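Long-range contacts in lipoxygenase (Cyanothece sp., PDB 5EK8), which probably catalyses the insertion of molecular oxygen into polyunsaturated fatty acids at a non-heme iron centre, as a 9R-lipoxygenase: residues E72-D77 with L87-T92; Q223-Y228 with G581-Y586; G302-T307 with Q444-D449; Y466-F471 with N554-C559. All coordinates share one frame; numbering follows the deposited sequence.

Contact 1: E72-D77 with L87-T92; sequences ELEVWD and LGKGVT
Val75 meets both Leu87 and Gly88 at a classic beta bulge in the hairpin of strands 72-79 and 82-91, which forms one edge of an antiparallel sheet in the beta region that follows the first two helices, probably the PLAT domain. The bulge lies in the closely packed half of the contact. Val75 O accepts from Leu87 N at 2.9 Å and from Gly88 N at 3.3 Å, and Val75 N returns a 2.7 Å bond to Gly88 O. On this buried side Val75 turns CG1 anti to its amide nitrogen (chi1 164°), which brings the methyl within 3.7 Å of Leu87 CB. Ile100 and Tyr102 of strand 97-102 pack on the same valine. Farther along this face, Leu73 CD2 touches Thr92 CG2 at 3.8 Å.

The other face, bearing Glu72, Glu74, Lys89 and Val91, is looser and partly open to solvent. Here the stems of Glu74 and Lys89 run side by side, 4.0 Å apart between their CG atoms, but their charged ends diverge: Lys89 NZ forms a hydrogen bond with Gln42 O, whereas Glu74 OE1 is met on its anti side, 30° out of the carboxylate plane, by the indole N-H of Trp76, with NE1 2.9 Å away.

Contact 2: Q223-Y228 with G581-Y586; sequences QIQADY and GGELAY
Helix 221-227 presents Gln225 to the loop that follows helix 577-581, and the glutamine's primary amide forms two hydrogen bonds with the backbone on either side of Glu583. Its oxygen OE1 accepts from Leu584 N at 2.8 Å, with the donor lying in the plane of the amide carbonyl. Its nitrogen NE2 donates an N-H to Gly582 O at 3.0 Å, and that oxygen sits a little out of the amide plane, 17° from it. With both ends of the amide engaged, its flip state and its rotation about the CG-CD bond are largely settled. The side chain leaves the helix with CG anti to the backbone nitrogen and then bends at the next bond (chi2 73°), which turns the amide across to the loop.

Within the fold, this places a short helix against a segment that comes soon after helix 549-574, whose C-terminal part supplies the iron ligands His570 and Asn574; the contact itself lies away from the metal. A smaller apolar patch adjoins the polar pair. Ile224 CG2 approaches Leu584 CD1 at 4.2 Å, the two side chains crossing at about a right angle, and the leucine's branch point also lies beside the glutamine oxygen, with CG 3.5 Å from Gln225 OE1. Leu584 continues onto Ala611 and Gln614 of helix 608-623. The carboxylate of Glu583, the residue between the two bonded peptides, turns to other partners: OE1 forms a salt bridge with Arg245 and a hydrogen bond with Thr233 OG1.

Contact 3: G302-T307 with Q444-D449; sequences GKLFPT and QPICDD
A single salt bridge, with a small apolar patch beside it, joins the start of strand 303-313 to the irregular segment that leads into helix 451-473. Lys303 and Asp449 form the polar part, near the tight turn at Gly302 that connects strands 291-300 and 303-313 as a beta hairpin. Lys303 NZ lies 3.0 Å from Asp449 OD2 and approaches the syn side of that oxygen, 28° out of the carboxylate plane; the second oxygen, OD1, is farther from NZ at 3.7 Å. The lysine leaves its strand pointing away from the loop, and a bend at its second side-chain torsion (chi2 87°) carries the extended remainder of the chain back to the aspartate.

The buried part lies next to this pair. Cys447 turns its CB toward the carbonyl of Gly302, with CB and Gly302 O 3.3 Å apart, while Leu304 CD1 rests loosely on Ile446 CG2 at 4.5 Å. Both of these aliphatic residues also touch Leu263, and Leu304 packs further onto Val251 and Leu255 of helix 247-256. The ion pair lies at the solvent-facing margin of the contact, where Lys303 is exposed and Asp449 partly so. Water probably weakens the attraction between the charges there; with OD2 clearly nearer than OD1, the ammonium group is held mainly by one carboxylate oxygen.

Contact 4: Y466-F471 with N554-C559; sequences YVDAFF and NLKQCC
Val467 begins the contact, its CG1 methyl resting 3.6 Å from Lys556 CB where the two backbones come nearest. One residue on, Asp468 reaches the far end of the same lysine: OD1 uses its anti lone pair to receive Lys556 NZ at 2.9 Å in a salt bridge, the side chains meeting at about a right angle. These helices, 451-473 and 549-574, belong to the helical body of the lipoxygenase; the second carries the iron ligands His570 and Asn574 farther along. Over these short segments their axes pass 10.1 Å apart at an angle of 133°, and Met386 of helix 383-391 lies against both Val467 and Cys559.

Phe471, a turn beyond Val467, supplies the broad apolar surface. Lys556 CG sits over the centre of its ring, 3.4 Å from the centroid and 8° off the normal, a CH-pi contact. Beyond that methylene the lysine bends at chi3 (86°) and again at chi4, which carries the ammonium group past the ring to the aspartate. The ring's edge is occupied by Leu555, whose CG is 3.7 Å from Phe471 CZ, and by Cys559, whose SG lies near the ring plane 5.3 Å from the centroid as a sulfur-aromatic contact.

In the fold
From the N terminus, contact 1 comes first and closes the shortest loop, a hairpin within the beta region that follows the first two helices; it is complete before any other contact opens. Contact 2 then opens at helix 221-227 and closes more than 350 residues later, beyond helix 577-581. Contacts 3 and 4 both nest inside that long loop, one after the other, without crossing: contact 3 ties strand 303-313 to the lead-in of helix 451-473, and contact 4 ties the later part of that helix to helix 549-574. Contacts 1 and 3 lie on opposite sides of the chain's centre, about 61 Å apart between their centres, whereas contacts 3 and 4 approach to about 12 Å between nearest atoms.

Contact 1: E72-D77 with L87-T92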
loop_
_atom_site.group_PDB
_atom_site.type_symbol
_atom_site.label_atom_id
_atom_site.label_comp_id
_atom_site.label_asym_id
_atom_site.label_seq_id
_atom_site.Cartn_x
_atom_site.Cartn_y
_atom_site.Cartn_z
ATOM N N GLU A 72 -1.801 12.298 24.551
ATOM C CA GLU A 72 -1.000 12.670 25.709
ATOM C C GLU A 72 -0.358 14.034 25.522
ATOM O O GLU A 72 0.116 14.376 24.438
ATOM C CB GLU A 72 0.069 11.610 25.997
ATOM C CG GLU A 72 -0.484 10.347 26.642
ATOM C CD GLU A 72 0.560 9.257 26.816
ATOM O OE1 GLU A 72 1.733 9.583 27.105
ATOM O OE2 GLU A 72 0.206 8.068 26.660
ATOM N N LEU A 73 -0.362 14.809 26.599
ATOM C CA LEU A 73 0.222 16.139 26.604
ATOM C C LEU A 73 1.236 16.260 27.728
ATOM O O LEU A 73 1.003 15.784 28.841
ATOM C CB LEU A 73 -0.866 17.202 26.762
ATOM C CG LEU A 73 -1.328 17.991 25.537
ATOM C CD1 LEU A 73 -1.400 17.118 24.299
ATOM C CD2 LEU A 73 -2.686 18.602 25.836
ATOM N N GLU A 74 2.363 16.897 27.435
ATOM C CA GLU A 74 3.372 17.140 28.456
ATOM C C GLU A 74 3.649 18.636 28.595
ATOM O O GLU A 74 3.852 19.340 27.604
ATOM C CB GLU A 74 4.662 16.380 28.133
ATOM C CG GLU A 74 4.512 14.856 28.140
ATOM C CD GLU A 74 5.809 14.118 27.809
ATOM O OE1 GLU A 74 6.774 14.766 27.347
ATOM O OE2 GLU A 74 5.863 12.884 28.012
ATOM N N VAL A 75 3.634 19.123 29.827
ATOM C CA VAL A 75 3.980 20.513 30.083
ATOM C C VAL A 75 5.469 20.627 30.390
ATOM O O VAL A 75 5.979 19.993 31.310
ATOM C CB VAL A 75 3.161 21.102 31.242
ATOM C CG1 VAL A 75 3.801 22.384 31.750
ATOM C CG2 VAL A 75 1.735 21.354 30.796
ATOM N N TRP A 76 6.158 21.434 29.595
ATOM C CA TRP A 76 7.591 21.633 29.739
ATOM C C TRP A 76 7.922 23.105 29.891
ATOM O O TRP A 76 7.191 23.966 29.413
ATOM C CB TRP A 76 8.338 21.072 28.526
ATOM C CG TRP A 76 8.354 19.581 28.437
ATOM C CD1 TRP A 76 7.313 18.776 28.102
ATOM C CD2 TRP A 76 9.475 18.714 28.668
ATOM N NE1 TRP A 76 7.707 17.457 28.114
ATOM C CE2 TRP A 76 9.029 17.393 28.461
ATOM C CE3 TRP A 76 10.808 18.928 29.035
ATOM C CZ2 TRP A 76 9.870 16.287 28.608
ATOM C CZ3 TRP A 76 11.644 17.830 29.176
ATOM C CH2 TRP A 76 11.169 16.526 28.972
ATOM N N ASP A 77 9.032 23.393 30.550
ATOM C CA ASP A 77 9.596 24.723 30.501
ATOM C C ASP A 77 10.621 24.792 29.384
ATOM O O ASP A 77 11.621 24.059 29.397
ATOM C CB ASP A 77 10.250 25.103 31.821
ATOM C CG ASP A 77 10.894 26.466 31.765
ATOM O OD1 ASP A 77 12.061 26.567 31.330
ATOM O OD2 ASP A 77 10.228 27.447 32.144
ATOM N N LEU A 87 7.637 19.370 33.572
ATOM C CA LEU A 87 6.829 19.964 34.634
ATOM C C LEU A 87 5.592 19.135 34.991
ATOM O O LEU A 87 5.165 19.132 36.147
ATOM C CB LEU A 87 6.403 21.384 34.241
ATOM C CG LEU A 87 7.547 22.348 33.914
ATOM C CD1 LEU A 87 7.021 23.751 33.684
ATOM C CD2 LEU A 87 8.619 22.338 35.010
ATOM N N GLY A 88 5.020 18.439 34.009
ATOM C CA GLY A 88 3.832 17.636 34.253
ATOM C C GLY A 88 3.247 16.932 33.042
ATOM O O GLY A 88 3.491 17.324 31.902
ATOM N N LYS A 89 2.461 15.890 33.299
ATOM C CA LYS A 89 1.858 15.082 32.240
ATOM C C LYS A 89 0.337 15.201 32.220
ATOM O O LYS A 89 -0.250 15.880 33.059
ATOM C CB LYS A 89 2.245 13.614 32.410
ATOM C CG LYS A 89 3.377 13.144 31.524
ATOM C CD LYS A 89 3.860 11.778 31.982
ATOM C CE LYS A 89 2.687 10.846 32.248
ATOM N NZ LYS A 89 3.112 9.611 32.954
ATOM N N GLY A 90 -0.294 14.523 31.264
ATOM C CA GLY A 90 -1.743 14.486 31.184
ATOM C C GLY A 90 -2.266 14.214 29.784
ATOM O O GLY A 90 -1.496 14.138 28.824
ATOM N N VAL A 91 -3.581 14.055 29.671
ATOM C CA VAL A 91 -4.215 13.737 28.394
ATOM C C VAL A 91 -5.373 14.680 28.070
ATOM O O VAL A 91 -5.871 15.405 28.930
ATOM C CB VAL A 91 -4.758 12.288 28.367
ATOM C CG1 VAL A 91 -3.707 11.317 28.848
ATOM C CG2 VAL A 91 -6.015 12.167 29.221
ATOM N N THR A 92 -5.795 14.660 26.812
ATOM C CA THR A 92 -7.000 15.363 26.398
ATOM C C THR A 92 -8.209 14.454 26.598
ATOM O O THR A 92 -8.088 13.233 26.495
ATOM C CB THR A 92 -6.921 15.789 24.924
ATOM O OG1 THR A 92 -6.690 14.630 24.110
ATOM C CG2 THR A 92 -5.791 16.784 24.716
#

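Contact 2: Q223-Y228 with G581-Y586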
loop_
_atom_site.group_PDB
_atom_site.type_symbol
_atom_site.label_atom_id
_atom_site.label_comp_id
_atom_site.label_asym_id
_atom_site.label_seq_id
_atom_site.Cartn_x
_atom_site.Cartn_y
_atom_site.Cartn_z
ATOM N N GLN A 223 21.995 -8.943 -22.816
ATOM C CA GLN A 223 22.990 -8.421 -21.886
ATOM C C GLN A 223 22.350 -7.874 -20.607
ATOM O O GLN A 223 22.834 -8.133 -19.498
ATOM C CB GLN A 223 23.819 -7.334 -22.566
ATOM C CG GLN A 223 24.972 -6.814 -21.736
ATOM C CD GLN A 223 25.779 -5.769 -22.478
ATOM O OE1 GLN A 223 25.766 -5.719 -23.711
ATOM N NE2 GLN A 223 26.476 -4.916 -21.732
ATOM N N ILE A 224 21.263 -7.120 -20.768
ATOM C CA ILE A 224 20.520 -6.577 -19.632
ATOM C C ILE A 224 19.992 -7.704 -18.762
ATOM O O ILE A 224 20.114 -7.665 -17.536
ATOM C CB ILE A 224 19.337 -5.693 -20.083
ATOM C CG1 ILE A 224 19.845 -4.446 -20.799
ATOM C CG2 ILE A 224 18.481 -5.279 -18.893
ATOM C CD1 ILE A 224 18.740 -3.585 -21.353
ATOM N N GLN A 225 19.411 -8.714 -19.401
ATOM C CA GLN A 225 18.860 -9.840 -18.663
ATOM C C GLN A 225 19.955 -10.590 -17.906
ATOM O O GLN A 225 19.802 -10.896 -16.724
ATOM C CB GLN A 225 18.126 -10.789 -19.598
ATOM C CG GLN A 225 17.216 -11.756 -18.871
ATOM C CD GLN A 225 15.965 -11.081 -18.330
ATOM O OE1 GLN A 225 15.003 -10.834 -19.068
ATOM N NE2 GLN A 225 15.973 -10.778 -17.038
ATOM N N ALA A 226 21.059 -10.870 -18.595
ATOM C CA ALA A 226 22.196 -11.563 -17.994
ATOM C C ALA A 226 22.756 -10.820 -16.787
ATOM O O ALA A 226 23.084 -11.437 -15.771
ATOM C CB ALA A 226 23.292 -11.768 -19.028
ATOM N N ASP A 227 22.859 -9.497 -16.900
ATOM C CA ASP A 227 23.495 -8.694 -15.858
ATOM C C ASP A 227 22.673 -8.620 -14.566
ATOM O O ASP A 227 23.211 -8.291 -13.504
ATOM C CB ASP A 227 23.788 -7.285 -16.379
ATOM C CG ASP A 227 25.009 -7.245 -17.286
ATOM O OD1 ASP A 227 25.676 -8.291 -17.433
ATOM O OD2 ASP A 227 25.311 -6.171 -17.847
ATOM N N TYR A 228 21.380 -8.922 -14.653
ATOM C CA TYR A 228 20.554 -9.075 -13.456
ATOM C C TYR A 228 20.414 -10.555 -13.121
ATOM O O TYR A 228 20.550 -11.401 -14.001
ATOM C CB TYR A 228 19.167 -8.453 -13.644
ATOM C CG TYR A 228 19.136 -6.942 -13.722
ATOM C CD1 TYR A 228 19.236 -6.163 -12.579
ATOM C CD2 TYR A 228 18.973 -6.298 -14.941
ATOM C CE1 TYR A 228 19.194 -4.781 -12.652
ATOM C CE2 TYR A 228 18.930 -4.918 -15.024
ATOM C CZ TYR A 228 19.041 -4.164 -13.879
ATOM O OH TYR A 228 18.999 -2.792 -13.964
ATOM N N GLY A 581 7.290 -10.636 -14.073
ATOM C CA GLY A 581 7.890 -9.635 -14.934
ATOM C C GLY A 581 9.394 -9.486 -14.861
ATOM O O GLY A 581 9.943 -8.528 -15.404
ATOM N N GLY A 582 10.062 -10.427 -14.199
ATOM C CA GLY A 582 11.511 -10.398 -14.087
ATOM C C GLY A 582 12.227 -10.704 -15.390
ATOM O O GLY A 582 13.358 -10.269 -15.601
ATOM N N GLU A 583 11.564 -11.449 -16.270
ATOM C CA GLU A 583 12.142 -11.827 -17.556
ATOM C C GLU A 583 11.485 -11.081 -18.718
ATOM O O GLU A 583 10.308 -11.284 -19.019
ATOM C CB GLU A 583 12.024 -13.335 -17.770
ATOM C CG GLU A 583 12.507 -13.802 -19.128
ATOM C CD GLU A 583 12.317 -15.292 -19.337
ATOM O OE1 GLU A 583 11.359 -15.856 -18.761
ATOM O OE2 GLU A 583 13.133 -15.898 -20.071
ATOM N N LEU A 584 12.277 -10.236 -19.370
ATOM C CA LEU A 584 11.810 -9.332 -20.419
ATOM C C LEU A 584 11.159 -10.038 -21.601
ATOM O O LEU A 584 10.151 -9.569 -22.138
ATOM C CB LEU A 584 12.978 -8.481 -20.918
ATOM C CG LEU A 584 13.676 -7.658 -19.834
ATOM C CD1 LEU A 584 15.124 -7.368 -20.209
ATOM C CD2 LEU A 584 12.914 -6.365 -19.593
ATOM N N ALA A 585 11.728 -11.166 -22.011
ATOM C CA ALA A 585 11.195 -11.891 -23.159
ATOM C C ALA A 585 9.783 -12.415 -22.886
ATOM O O ALA A 585 8.988 -12.627 -23.806
ATOM C CB ALA A 585 12.120 -13.034 -23.533
ATOM N N TYR A 586 9.484 -12.618 -21.609
ATOM C CA TYR A 586 8.250 -13.269 -21.194
ATOM C C TYR A 586 7.157 -12.262 -20.851
ATOM O O TYR A 586 5.965 -12.530 -21.036
ATOM C CB TYR A 586 8.534 -14.176 -19.997
ATOM C CG TYR A 586 7.311 -14.787 -19.361
ATOM C CD1 TYR A 586 6.628 -15.829 -19.974
ATOM C CD2 TYR A 586 6.844 -14.330 -18.136
ATOM C CE1 TYR A 586 5.506 -16.392 -19.387
ATOM C CE2 TYR A 586 5.729 -14.889 -17.539
ATOM C CZ TYR A 586 5.065 -15.921 -18.166
ATOM O OH TYR A 586 3.947 -16.471 -17.574
#

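Contact 3: G302-T307 with Q444-D449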
loop_
_atom_site.group_PDB
_atom_site.type_symbol
_atom_site.label_atom_id
_atom_site.label_comp_id
_atom_site.label_asym_id
_atom_site.label_seq_id
_atom_site.Cartn_x
_atom_site.Cartn_y
_atom_site.Cartn_z
ATOM N N GLY A 302 -12.247 -30.123 -14.103
ATOM C CA GLY A 302 -11.532 -29.423 -13.049
ATOM C C GLY A 302 -10.238 -28.788 -13.515
ATOM O O GLY A 302 -9.393 -28.401 -12.706
ATOM N N LYS A 303 -10.081 -28.683 -14.829
ATOM C CA LYS A 303 -8.915 -28.036 -15.412
ATOM C C LYS A 303 -9.371 -26.908 -16.325
ATOM O O LYS A 303 -10.426 -27.000 -16.955
ATOM C CB LYS A 303 -8.064 -29.040 -16.193
ATOM C CG LYS A 303 -6.563 -28.840 -16.058
ATOM C CD LYS A 303 -6.018 -29.579 -14.843
ATOM C CE LYS A 303 -4.524 -29.343 -14.668
ATOM N NZ LYS A 303 -4.015 -29.989 -13.426
ATOM N N LEU A 304 -8.583 -25.840 -16.393
ATOM C CA LEU A 304 -8.883 -24.734 -17.293
ATOM C C LEU A 304 -7.933 -24.718 -18.486
ATOM O O LEU A 304 -6.722 -24.612 -18.320
ATOM C CB LEU A 304 -8.807 -23.398 -16.549
ATOM C CG LEU A 304 -10.053 -22.922 -15.804
ATOM C CD1 LEU A 304 -9.739 -21.656 -15.031
ATOM C CD2 LEU A 304 -11.199 -22.688 -16.782
ATOM N N PHE A 305 -8.492 -24.826 -19.686
ATOM C CA PHE A 305 -7.712 -24.752 -20.914
ATOM C C PHE A 305 -8.084 -23.492 -21.686
ATOM O O PHE A 305 -9.257 -23.129 -21.741
ATOM C CB PHE A 305 -7.953 -25.989 -21.789
ATOM C CG PHE A 305 -7.824 -27.293 -21.051
ATOM C CD1 PHE A 305 -6.612 -27.966 -21.015
ATOM C CD2 PHE A 305 -8.913 -27.846 -20.396
ATOM C CE1 PHE A 305 -6.489 -29.162 -20.337
ATOM C CE2 PHE A 305 -8.796 -29.038 -19.716
ATOM C CZ PHE A 305 -7.582 -29.700 -19.687
ATOM N N PRO A 306 -7.093 -22.827 -22.297
ATOM C CA PRO A 306 -7.394 -21.637 -23.101
ATOM C C PRO A 306 -7.983 -22.009 -24.458
ATOM O O PRO A 306 -7.409 -22.832 -25.166
ATOM C CB PRO A 306 -6.029 -20.966 -23.254
ATOM C CG PRO A 306 -5.052 -22.102 -23.196
ATOM C CD PRO A 306 -5.656 -23.153 -22.295
ATOM N N THR A 307 -9.119 -21.419 -24.812
ATOM C CA THR A 307 -9.775 -21.744 -26.075
ATOM C C THR A 307 -9.415 -20.753 -27.180
ATOM O O THR A 307 -9.165 -21.155 -28.317
ATOM C CB THR A 307 -11.292 -21.787 -25.912
ATOM O OG1 THR A 307 -11.762 -20.501 -25.494
ATOM C CG2 THR A 307 -11.668 -22.817 -24.868
ATOM N N GLN A 444 -14.145 -17.411 -4.556
ATOM C CA GLN A 444 -14.135 -18.850 -4.313
ATOM C C GLN A 444 -13.369 -19.588 -5.414
ATOM O O GLN A 444 -13.311 -19.120 -6.554
ATOM C CB GLN A 444 -15.565 -19.383 -4.205
ATOM C CG GLN A 444 -16.302 -18.902 -2.969
ATOM C CD GLN A 444 -15.564 -19.239 -1.687
ATOM O OE1 GLN A 444 -14.963 -20.306 -1.563
ATOM N NE2 GLN A 444 -15.600 -18.322 -0.726
ATOM N N PRO A 445 -12.766 -20.741 -5.070
ATOM C CA PRO A 445 -11.947 -21.505 -6.015
ATOM C C PRO A 445 -12.738 -22.047 -7.199
ATOM O O PRO A 445 -13.692 -22.796 -7.000
ATOM C CB PRO A 445 -11.405 -22.656 -5.159
ATOM C CG PRO A 445 -11.498 -22.170 -3.757
ATOM C CD PRO A 445 -12.735 -21.337 -3.723
ATOM N N ILE A 446 -12.341 -21.667 -8.409
ATOM C CA ILE A 446 -12.918 -22.241 -9.615
ATOM C C ILE A 446 -12.592 -23.728 -9.721
ATOM O O ILE A 446 -13.453 -24.535 -10.069
ATOM C CB ILE A 446 -12.408 -21.538 -10.885
ATOM C CG1 ILE A 446 -12.595 -20.025 -10.785
ATOM C CG2 ILE A 446 -13.105 -22.093 -12.118
ATOM C CD1 ILE A 446 -12.246 -19.299 -12.063
ATOM N N CYS A 447 -11.343 -24.080 -9.422
ATOM C CA CYS A 447 -10.887 -25.463 -9.522
ATOM C C CYS A 447 -9.776 -25.774 -8.518
ATOM O O CYS A 447 -9.381 -24.913 -7.733
ATOM C CB CYS A 447 -10.403 -25.754 -10.940
ATOM S SG CYS A 447 -9.132 -24.613 -11.520
ATOM N N ASP A 448 -9.277 -27.006 -8.550
ATOM C CA ASP A 448 -8.230 -27.443 -7.627
ATOM C C ASP A 448 -6.916 -26.694 -7.833
ATOM O O ASP A 448 -6.179 -26.461 -6.876
ATOM C CB ASP A 448 -7.995 -28.948 -7.765
ATOM C CG ASP A 448 -8.995 -29.762 -6.976
ATOM O OD1 ASP A 448 -9.374 -29.309 -5.875
ATOM O OD2 ASP A 448 -9.402 -30.844 -7.452
ATOM N N ASP A 449 -6.630 -26.321 -9.077
ATOM C CA ASP A 449 -5.408 -25.588 -9.398
ATOM C C ASP A 449 -5.506 -24.112 -9.020
ATOM O O ASP A 449 -4.522 -23.374 -9.109
ATOM C CB ASP A 449 -5.080 -25.720 -10.889
ATOM C CG ASP A 449 -4.427 -27.050 -11.232
ATOM O OD1 ASP A 449 -4.450 -27.971 -10.388
ATOM O OD2 ASP A 449 -3.891 -27.178 -12.354
#

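Contact 4: Y466-F471 with N554-C559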
loop_
_atom_site.group_PDB
_atom_site.type_symbol
_atom_site.label_atom_id
_atom_site.label_comp_id
_atom_site.label_asym_id
_atom_site.label_seq_id
_atom_site.Cartn_x
_atom_site.Cartn_y
_atom_site.Cartn_z
ATOM N N TYR A 466 -9.329 -14.807 14.408
ATOM C CA TYR A 466 -8.539 -13.789 15.090
ATOM C C TYR A 466 -9.393 -12.615 15.551
ATOM O O TYR A 466 -9.386 -12.269 16.729
ATOM C CB TYR A 466 -7.418 -13.294 14.178
ATOM C CG TYR A 466 -6.720 -12.047 14.671
ATOM C CD1 TYR A 466 -6.132 -12.003 15.934
ATOM C CD2 TYR A 466 -6.635 -10.918 13.867
ATOM C CE1 TYR A 466 -5.491 -10.863 16.385
ATOM C CE2 TYR A 466 -5.995 -9.778 14.306
ATOM C CZ TYR A 466 -5.424 -9.754 15.564
ATOM O OH TYR A 466 -4.786 -8.610 15.990
ATOM N N VAL A 467 -10.127 -12.017 14.617
ATOM C CA VAL A 467 -10.952 -10.846 14.897
ATOM C C VAL A 467 -12.001 -11.145 15.961
ATOM O O VAL A 467 -12.166 -10.374 16.911
ATOM C CB VAL A 467 -11.659 -10.333 13.626
ATOM C CG1 VAL A 467 -12.665 -9.241 13.970
ATOM C CG2 VAL A 467 -10.645 -9.824 12.621
ATOM N N ASP A 468 -12.707 -12.262 15.798
ATOM C CA ASP A 468 -13.704 -12.678 16.783
ATOM C C ASP A 468 -13.084 -12.780 18.175
ATOM O O ASP A 468 -13.600 -12.213 19.145
ATOM C CB ASP A 468 -14.329 -14.019 16.389
ATOM C CG ASP A 468 -15.394 -13.877 15.323
ATOM O OD1 ASP A 468 -16.057 -12.822 15.276
ATOM O OD2 ASP A 468 -15.580 -14.826 14.534
ATOM N N ALA A 469 -11.965 -13.496 18.261
ATOM C CA ALA A 469 -11.269 -13.685 19.530
ATOM C C ALA A 469 -10.873 -12.357 20.169
ATOM O O ALA A 469 -11.180 -12.100 21.336
ATOM C CB ALA A 469 -10.045 -14.551 19.328
ATOM N N PHE A 470 -10.200 -11.516 19.391
ATOM C CA PHE A 470 -9.724 -10.223 19.870
ATOM C C PHE A 470 -10.870 -9.375 20.397
ATOM O O PHE A 470 -10.800 -8.840 21.506
ATOM C CB PHE A 470 -8.991 -9.477 18.755
ATOM C CG PHE A 470 -8.347 -8.193 19.201
ATOM C CD1 PHE A 470 -9.055 -6.998 19.179
ATOM C CD2 PHE A 470 -7.028 -8.178 19.625
ATOM C CE1 PHE A 470 -8.464 -5.818 19.584
ATOM C CE2 PHE A 470 -6.427 -7.002 20.031
ATOM C CZ PHE A 470 -7.145 -5.819 20.012
ATOM N N PHE A 471 -11.922 -9.255 19.592
ATOM C CA PHE A 471 -13.093 -8.480 19.974
ATOM C C PHE A 471 -13.696 -9.003 21.266
ATOM O O PHE A 471 -14.122 -8.224 22.120
ATOM C CB PHE A 471 -14.140 -8.498 18.860
ATOM C CG PHE A 471 -13.993 -7.376 17.874
ATOM C CD1 PHE A 471 -14.915 -6.345 17.837
ATOM C CD2 PHE A 471 -12.925 -7.347 16.990
ATOM C CE1 PHE A 471 -14.782 -5.309 16.931
ATOM C CE2 PHE A 471 -12.784 -6.315 16.084
ATOM C CZ PHE A 471 -13.715 -5.295 16.053
ATOM N N ASN A 554 -19.880 -4.525 11.843
ATOM C CA ASN A 554 -19.301 -3.603 10.875
ATOM C C ASN A 554 -17.807 -3.420 11.099
ATOM O O ASN A 554 -17.005 -3.548 10.169
ATOM C CB ASN A 554 -19.999 -2.244 10.944
ATOM C CG ASN A 554 -21.261 -2.187 10.111
ATOM O OD1 ASN A 554 -21.611 -3.143 9.419
ATOM N ND2 ASN A 554 -21.959 -1.059 10.178
ATOM N N LEU A 555 -17.445 -3.120 12.343
ATOM C CA LEU A 555 -16.051 -2.906 12.705
ATOM C C LEU A 555 -15.213 -4.160 12.470
ATOM O O LEU A 555 -14.117 -4.078 11.923
ATOM C CB LEU A 555 -15.941 -2.463 14.163
ATOM C CG LEU A 555 -14.545 -1.992 14.577
ATOM C CD1 LEU A 555 -14.073 -0.874 13.650
ATOM C CD2 LEU A 555 -14.543 -1.534 16.028
ATOM N N LYS A 556 -15.735 -5.314 12.877
ATOM C CA LYS A 556 -15.058 -6.589 12.659
ATOM C C LYS A 556 -14.783 -6.818 11.175
ATOM O O LYS A 556 -13.696 -7.265 10.797
ATOM C CB LYS A 556 -15.892 -7.743 13.225
ATOM C CG LYS A 556 -16.034 -7.723 14.736
ATOM C CD LYS A 556 -17.325 -8.388 15.173
ATOM C CE LYS A 556 -17.168 -9.886 15.311
ATOM N NZ LYS A 556 -16.505 -10.253 16.586
ATOM N N GLN A 557 -15.764 -6.500 10.337
ATOM C CA GLN A 557 -15.606 -6.686 8.896
ATOM C C GLN A 557 -14.558 -5.737 8.321
ATOM O O GLN A 557 -13.732 -6.136 7.499
ATOM C CB GLN A 557 -16.944 -6.497 8.173
ATOM C CG GLN A 557 -16.835 -6.397 6.650
ATOM C CD GLN A 557 -16.149 -7.603 6.008
ATOM O OE1 GLN A 557 -16.095 -8.688 6.586
ATOM N NE2 GLN A 557 -15.625 -7.410 4.802
ATOM N N CYS A 558 -14.596 -4.482 8.758
ATOM C CA CYS A 558 -13.625 -3.494 8.305
ATOM C C CYS A 558 -12.209 -3.932 8.694
ATOM O O CYS A 558 -11.264 -3.826 7.906
ATOM C CB CYS A 558 -13.950 -2.119 8.891
ATOM S SG CYS A 558 -12.925 -0.760 8.271
ATOM N N CYS A 559 -12.082 -4.442 9.912
ATOM C CA CYS A 559 -10.810 -4.940 10.416
ATOM C C CYS A 559 -10.294 -6.112 9.581
ATOM O O CYS A 559 -9.117 -6.144 9.201
ATOM C CB CYS A 559 -10.953 -5.346 11.879
ATOM S SG CYS A 559 -11.127 -3.942 13.020
#